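Local coordinates for E3 ubiquitin-protein ligase ORTHRUS 2 (Arabidopsis thaliana, PDB 7DUF) that probably acts as a RING-type E3 ubiquitin ligase linked to DNA methylation, and carries a zinc-binding PHD finger that fails to recognise the histone H3K4 peptide, at residues V18-C22 / H42-L46. Residues are numbered along the deposited sequence; the frame is centred on the assembly and turned at random.
Sequences VCMRC and HVSCL. With ZN (zinc ion), chain D.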
ATOM      1  N   VAL A  18     -14.638  -8.297   4.456  1.00 80.32           N
ATOM      2  CA  VAL A  18     -15.662  -8.203   3.420  1.00 76.69           C
ATOM      3  C   VAL A  18     -15.993  -6.735   3.191  1.00 74.03           C
ATOM      4  O   VAL A  18     -16.186  -5.977   4.150  1.00 75.00           O
ATOM      5  CB  VAL A  18     -16.923  -8.996   3.801  1.00 74.57           C
ATOM      6  CG1 VAL A  18     -17.921  -8.991   2.652  1.00 74.43           C
ATOM      7  CG2 VAL A  18     -16.556 -10.421   4.187  1.00 85.72           C
ATOM      8  N   CYS A  19     -16.056  -6.335   1.923  1.00 76.25           N
ATOM      9  CA  CYS A  19     -16.436  -4.969   1.581  1.00 71.39           C
ATOM     10  C   CYS A  19     -17.910  -4.753   1.895  1.00 69.55           C
ATOM     11  O   CYS A  19     -18.774  -5.474   1.385  1.00 70.93           O
ATOM     12  CB  CYS A  19     -16.156  -4.688   0.107  1.00 72.80           C
ATOM     13  SG  CYS A  19     -16.559  -3.001  -0.419  1.00 84.66           S
ATOM     14  N   MET A  20     -18.195  -3.755   2.734  1.00 70.91           N
ATOM     15  CA  MET A  20     -19.572  -3.474   3.121  1.00 69.04           C
ATOM     16  C   MET A  20     -20.424  -3.018   1.944  1.00 68.99           C
ATOM     17  O   MET A  20     -21.655  -3.050   2.037  1.00 73.96           O
ATOM     18  CB  MET A  20     -19.598  -2.412   4.220  1.00 68.73           C
ATOM     19  CG  MET A  20     -18.892  -2.811   5.506  1.00 66.75           C
ATOM     20  SD  MET A  20     -19.526  -1.897   6.925  1.00 83.35           S
ATOM     21  CE  MET A  20     -18.034  -1.670   7.888  1.00 72.86           C
ATOM     22  N   ARG A  21     -19.801  -2.601   0.842  1.00 69.84           N
ATOM     23  CA  ARG A  21     -20.532  -2.062  -0.297  1.00 67.81           C
ATOM     24  C   ARG A  21     -20.820  -3.119  -1.359  1.00 71.78           C
ATOM     25  O   ARG A  21     -21.967  -3.267  -1.791  1.00 79.19           O
ATOM     26  CB  ARG A  21     -19.751  -0.896  -0.912  1.00 66.17           C
ATOM     27  CG  ARG A  21     -20.552  -0.060  -1.895  1.00 77.40           C
ATOM     28  CD  ARG A  21     -19.825   1.228  -2.245  1.00 75.11           C
ATOM     29  NE  ARG A  21     -20.575   2.031  -3.202  1.00 80.15           N
ATOM     30  CZ  ARG A  21     -20.545   1.852  -4.515  1.00 90.10           C
ATOM     31  NH1 ARG A  21     -19.804   0.904  -5.067  1.00 85.58           N
ATOM     32  NH2 ARG A  21     -21.277   2.643  -5.295  1.00 97.97           N
ATOM     33  N   CYS A  22     -19.800  -3.860  -1.790  1.00 77.32           N
ATOM     34  CA  CYS A  22     -19.946  -4.808  -2.886  1.00 81.04           C
ATOM     35  C   CYS A  22     -20.026  -6.259  -2.426  1.00 75.09           C
ATOM     36  O   CYS A  22     -20.107  -7.155  -3.273  1.00 85.96           O
ATOM     37  CB  CYS A  22     -18.795  -4.644  -3.887  1.00 81.53           C
ATOM     38  SG  CYS A  22     -17.209  -5.318  -3.346  1.00 84.02           S
ATOM     39  N   HIS A  42     -11.868  -1.259   0.389  1.00 62.94           N
ATOM     40  CA  HIS A  42     -11.803  -1.858  -0.938  1.00 66.26           C
ATOM     41  C   HIS A  42     -11.495  -0.759  -1.945  1.00 66.79           C
ATOM     42  O   HIS A  42     -12.330   0.118  -2.194  1.00 70.86           O
ATOM     43  CB  HIS A  42     -13.111  -2.569  -1.271  1.00 72.80           C
ATOM     44  CG  HIS A  42     -13.047  -3.393  -2.518  1.00 71.33           C
ATOM     45  ND1 HIS A  42     -14.171  -3.895  -3.138  1.00 80.40           N
ATOM     46  CD2 HIS A  42     -11.992  -3.803  -3.261  1.00 71.84           C
ATOM     47  CE1 HIS A  42     -13.811  -4.578  -4.209  1.00 80.58           C
ATOM     48  NE2 HIS A  42     -12.494  -4.538  -4.307  1.00 75.56           N
ATOM     49  N   VAL A  43     -10.294  -0.803  -2.530  1.00 66.93           N
ATOM     50  CA  VAL A  43      -9.835   0.291  -3.382  1.00 69.22           C
ATOM     51  C   VAL A  43     -10.699   0.421  -4.628  1.00 67.89           C
ATOM     52  O   VAL A  43     -10.792   1.506  -5.216  1.00 72.38           O
ATOM     53  CB  VAL A  43      -8.345   0.101  -3.738  1.00 69.50           C
ATOM     54  CG1 VAL A  43      -8.182  -0.802  -4.954  1.00 68.06           C
ATOM     55  CG2 VAL A  43      -7.678   1.449  -3.970  1.00 70.47           C
ATOM     56  N   SER A  44     -11.355  -0.664  -5.046  1.00 70.30           N
ATOM     57  CA  SER A  44     -12.218  -0.591  -6.219  1.00 69.70           C
ATOM     58  C   SER A  44     -13.455   0.254  -5.943  1.00 71.83           C
ATOM     59  O   SER A  44     -13.902   1.011  -6.813  1.00 73.67           O
ATOM     60  CB  SER A  44     -12.618  -1.997  -6.664  1.00 73.45           C
ATOM     61  OG  SER A  44     -13.932  -2.007  -7.196  1.00 88.21           O
ATOM     62  N   CYS A  45     -14.011   0.148  -4.739  1.00 74.56           N
ATOM     63  CA  CYS A  45     -15.250   0.823  -4.381  1.00 67.48           C
ATOM     64  C   CYS A  45     -15.032   2.236  -3.852  1.00 65.40           C
ATOM     65  O   CYS A  45     -15.965   2.827  -3.302  1.00 77.54           O
ATOM     66  CB  CYS A  45     -16.013  -0.003  -3.342  1.00 63.04           C
ATOM     67  SG  CYS A  45     -16.710  -1.547  -3.974  1.00 71.75           S
ATOM     68  N   LEU A  46     -13.830   2.786  -3.997  1.00 67.53           N
ATOM     69  CA  LEU A  46     -13.573   4.140  -3.532  1.00 63.36           C
ATOM     70  C   LEU A  46     -14.118   5.161  -4.526  1.00 71.35           C
ATOM     71  O   LEU A  46     -14.410   4.849  -5.682  1.00 76.14           O
ATOM     72  CB  LEU A  46     -12.076   4.363  -3.321  1.00 67.01           C
ATOM     73  CG  LEU A  46     -11.477   3.828  -2.018  1.00 63.69           C
ATOM     74  CD1 LEU A  46      -9.990   4.137  -1.950  1.00 65.65           C
ATOM     75  CD2 LEU A  46     -12.204   4.406  -0.814  1.00 57.98           C
TER
HETATM   76 ZN    ZN D 402     -16.134  -3.379  -2.669  1.00 94.69          ZN
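The three-cysteine, one-histidine zinc site of the PHD finger joins 18-22 to 42-46: Cys19 and Cys22 of a CxxC knuckle face His42 and Cys45 around one zinc ion. Each SG of Cys19, Cys22 and Cys45 lies 2.3 Å from the zinc, and His42 closes the tetrahedron with ND1 at 2.1 Å. The imidazole is turned edge-on to the knuckle, with Cys22 SG 3.4 Å from ND1 and near the ring plane. Cys19 SG also sits at this edge, 3.6 Å from His42 CB. With CG anti to the backbone N (chi1 -171°), His42 directs ND1 at the metal and NE2 away from it, to a hydrogen bond with Glu30 that, together with the zinc bond, probably holds the ring's rotation and makes ND1 a stronger donor. Ser44 CB lies on one side of the His42 ring, offset toward its rim. In the cross-braced PHD fold this site takes the first and third ligand pairs, while Cys34, Cys37, Cys61 and Cys64 hold the second zinc. Inside the knuckle, Cys19 SG accepts a hydrogen bond from Arg21 N at 3.5 Å and a weak, nearly straight one (168°) from Cys22 N; both probably temper the thiolate's charge. Cys45 SG packs against Cys22 CB at 3.7 Å. The Arg21 side chain, extended as far as NE, runs past Cys45, turning the edge of its guanidinium to the sulfur, with NH1 4.1 Å from Cys45 SG.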